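Local coordinates for protein ochratoxinase (Aspergillus niger, PDB 4C65) that hydrolyses the amide bond of the mycotoxin ochratoxin A, releasing phenylalanine, and acts as a zinc-dependent carboxypeptidase that prefers C-terminal aromatic residues, at residues A[241-246]-A[260-265]. Residues are numbered along the deposited sequence; the frame is centred on the assembly and turned at random. Where two conformers were deposited one is given.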
loop_
_atom_site.group_PDB
_atom_site.type_symbol
_atom_site.label_atom_id
_atom_site.label_comp_id
_atom_site.label_asym_id
_atom_site.label_seq_id
_atom_site.Cartn_x
_atom_site.Cartn_y
_atom_site.Cartn_z
ATOM N N ILE A 241 31.282 -12.440 11.672
ATOM C CA ILE A 241 30.880 -12.867 12.982
ATOM C C ILE A 241 29.813 -11.904 13.544
ATOM O O ILE A 241 29.541 -10.848 12.960
ATOM C CB ILE A 241 32.063 -12.932 13.928
ATOM C CG1 ILE A 241 32.709 -11.555 14.074
ATOM C CG2 ILE A 241 33.051 -13.988 13.442
ATOM C CD1 ILE A 241 33.505 -11.401 15.344
ATOM N N VAL A 242 29.158 -12.333 14.623
ATOM C CA VAL A 242 28.091 -11.566 15.205
ATOM C C VAL A 242 28.572 -11.043 16.526
ATOM O O VAL A 242 29.183 -11.760 17.320
ATOM C CB VAL A 242 26.833 -12.419 15.418
ATOM C CG1 VAL A 242 25.798 -11.649 16.210
ATOM C CG2 VAL A 242 26.272 -12.886 14.096
ATOM N N SER A 243 28.295 -9.774 16.752
ATOM C CA SER A 243 28.524 -9.147 18.018
ATOM C C SER A 243 27.180 -8.988 18.678
ATOM O O SER A 243 26.222 -8.514 18.056
ATOM C CB SER A 243 29.162 -7.765 17.812
ATOM O OG SER A 243 29.260 -7.061 19.042
ATOM N N ALA A 244 27.120 -9.330 19.959
ATOM C CA ALA A 244 25.890 -9.307 20.716
ATOM C C ALA A 244 25.954 -8.334 21.891
ATOM O O ALA A 244 26.820 -8.459 22.753
ATOM C CB ALA A 244 25.613 -10.697 21.240
ATOM N N HIS A 245 25.024 -7.374 21.902
ATOM C CA HIS A 245 24.717 -6.559 23.063
ATOM C C HIS A 245 24.110 -7.454 24.132
ATOM O O HIS A 245 23.010 -7.971 23.962
ATOM C CB HIS A 245 23.763 -5.446 22.643
ATOM C CG HIS A 245 23.106 -4.724 23.772
ATOM N ND1 HIS A 245 23.446 -3.435 24.106
ATOM C CD2 HIS A 245 22.069 -5.061 24.579
ATOM C CE1 HIS A 245 22.686 -3.023 25.107
ATOM N NE2 HIS A 245 21.833 -3.988 25.407
ATOM N N VAL A 246 24.835 -7.652 25.233
ATOM C CA VAL A 246 24.354 -8.468 26.371
ATOM C C VAL A 246 24.669 -7.862 27.739
ATOM O O VAL A 246 25.786 -7.401 27.998
ATOM C CB VAL A 246 24.928 -9.905 26.334
ATOM C CG1 VAL A 246 24.282 -10.711 25.225
ATOM C CG2 VAL A 246 26.437 -9.896 26.155
ATOM N N CYS A 260 27.703 -16.443 18.713
ATOM C CA CYS A 260 28.248 -15.089 18.658
ATOM C C CYS A 260 29.707 -15.110 19.120
ATOM O O CYS A 260 30.050 -15.880 19.991
ATOM C CB CYS A 260 27.436 -14.139 19.533
ATOM S SG CYS A 260 25.726 -13.950 19.021
ATOM N N LYS A 261 30.540 -14.285 18.495
ATOM C CA LYS A 261 31.969 -14.315 18.722
ATOM C C LYS A 261 32.479 -13.060 19.366
ATOM O O LYS A 261 33.639 -12.954 19.677
ATOM C CB LYS A 261 32.708 -14.605 17.427
ATOM C CG LYS A 261 32.477 -16.014 16.915
ATOM C CD LYS A 261 33.013 -17.084 17.866
ATOM C CE LYS A 261 34.098 -17.910 17.215
ATOM N NZ LYS A 261 35.435 -17.756 17.873
ATOM N N SER A 262 31.595 -12.105 19.598
ATOM C CA SER A 262 31.958 -10.884 20.291
ATOM C C SER A 262 30.791 -10.470 21.169
ATOM O O SER A 262 29.645 -10.523 20.747
ATOM C CB SER A 262 32.304 -9.806 19.253
ATOM O OG SER A 262 32.560 -8.545 19.855
ATOM N N LEU A 263 31.060 -10.102 22.406
ATOM C CA LEU A 263 29.999 -9.682 23.302
ATOM C C LEU A 263 30.300 -8.304 23.804
ATOM O O LEU A 263 31.456 -8.006 24.167
ATOM C CB LEU A 263 29.875 -10.635 24.488
ATOM C CG LEU A 263 29.607 -12.079 24.124
ATOM C CD1 LEU A 263 29.628 -12.925 25.390
ATOM C CD2 LEU A 263 28.294 -12.241 23.386
ATOM N N GLU A 264 29.259 -7.481 23.884
ATOM C CA GLU A 264 29.412 -6.122 24.362
ATOM C C GLU A 264 28.788 -5.927 25.746
ATOM O O GLU A 264 27.745 -6.513 26.033
ATOM C CB GLU A 264 28.813 -5.155 23.353
ATOM C CG GLU A 264 28.892 -5.634 21.928
ATOM C CD GLU A 264 30.356 -5.573 21.506
ATOM O OE1 GLU A 264 30.959 -4.480 21.676
ATOM O OE2 GLU A 264 30.908 -6.590 21.010
ATOM N N HIS A 265 29.428 -5.088 26.552
ATOM C CA HIS A 265 29.012 -4.783 27.907
ATOM C C HIS A 265 29.258 -5.955 28.842
ATOM O O HIS A 265 30.056 -5.852 29.783
ATOM C CB HIS A 265 27.542 -4.324 27.971
ATOM C CG HIS A 265 27.142 -3.440 26.834
ATOM N ND1 HIS A 265 27.752 -2.232 26.588
ATOM C CD2 HIS A 265 26.230 -3.606 25.853
ATOM C CE1 HIS A 265 27.231 -1.689 25.506
ATOM N NE2 HIS A 265 26.295 -2.499 25.047
#
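Strands 242-246 and 262-263 are neighbouring parallel staves of the amidohydrolase TIM barrel, joined through helix 249-258 in a beta-alpha-beta unit; His245 near the C-terminal end of the first strand and His265 just past the second are both zinc ligands. The backbone ladder begins at Val242 O, which takes Lys261 N at 3.1 Å and, weakly, Ser262 N. Ala244 N then gives to Ser262 O, Ala244 O receives Glu264 N at 2.9 Å, and Val246 N reaches Glu264 O.

Ser243, Ser262 and Glu264 point to one face of the sheet. Glu264 was modelled in two conformers; in the one described, Ser243 OG, anti to its backbone nitrogen (chi1 173°), swings over the carboxylate of Glu264 and donates to OE2 from above its plane, at 2.6 Å. Ser262 OG comes to the same oxygen nearly along its C-O bond, 2.8 Å from OE2. In this conformer Arg113 adds a salt bridge to OE2, while OE1 accepts from the zinc ligand His69, so this buried carboxylate is probably a second-shell support for the metal site.

At the end of the ladder the two histidine rings meet obliquely, their planes at 76° and His245 ND1 3.1 Å from His265 NE2, with His245 at the edge of the His265 ring. Both belong to the second zinc site; His245 NE2 is hydrogen-bonded to Gly209 O and His265 ND1 to Thr287 OG1, and His265 also touches the active-site Asp336.

Ala244 and Leu263 point to the other face, Leu263 CD2 3.8 Å from Ala244 CB, which also meets Cys260 SG; the Val246 side chain lies aslant against Leu263, CG2 against CB. Helix 249-258 covers Ala244, Val246 and Leu263 through Ala255, helix 225-237 packs on Val242 and Cys260, and strand 203-206 continues the sheet beyond 242-246 with backbone bonds to Ser243 and His245.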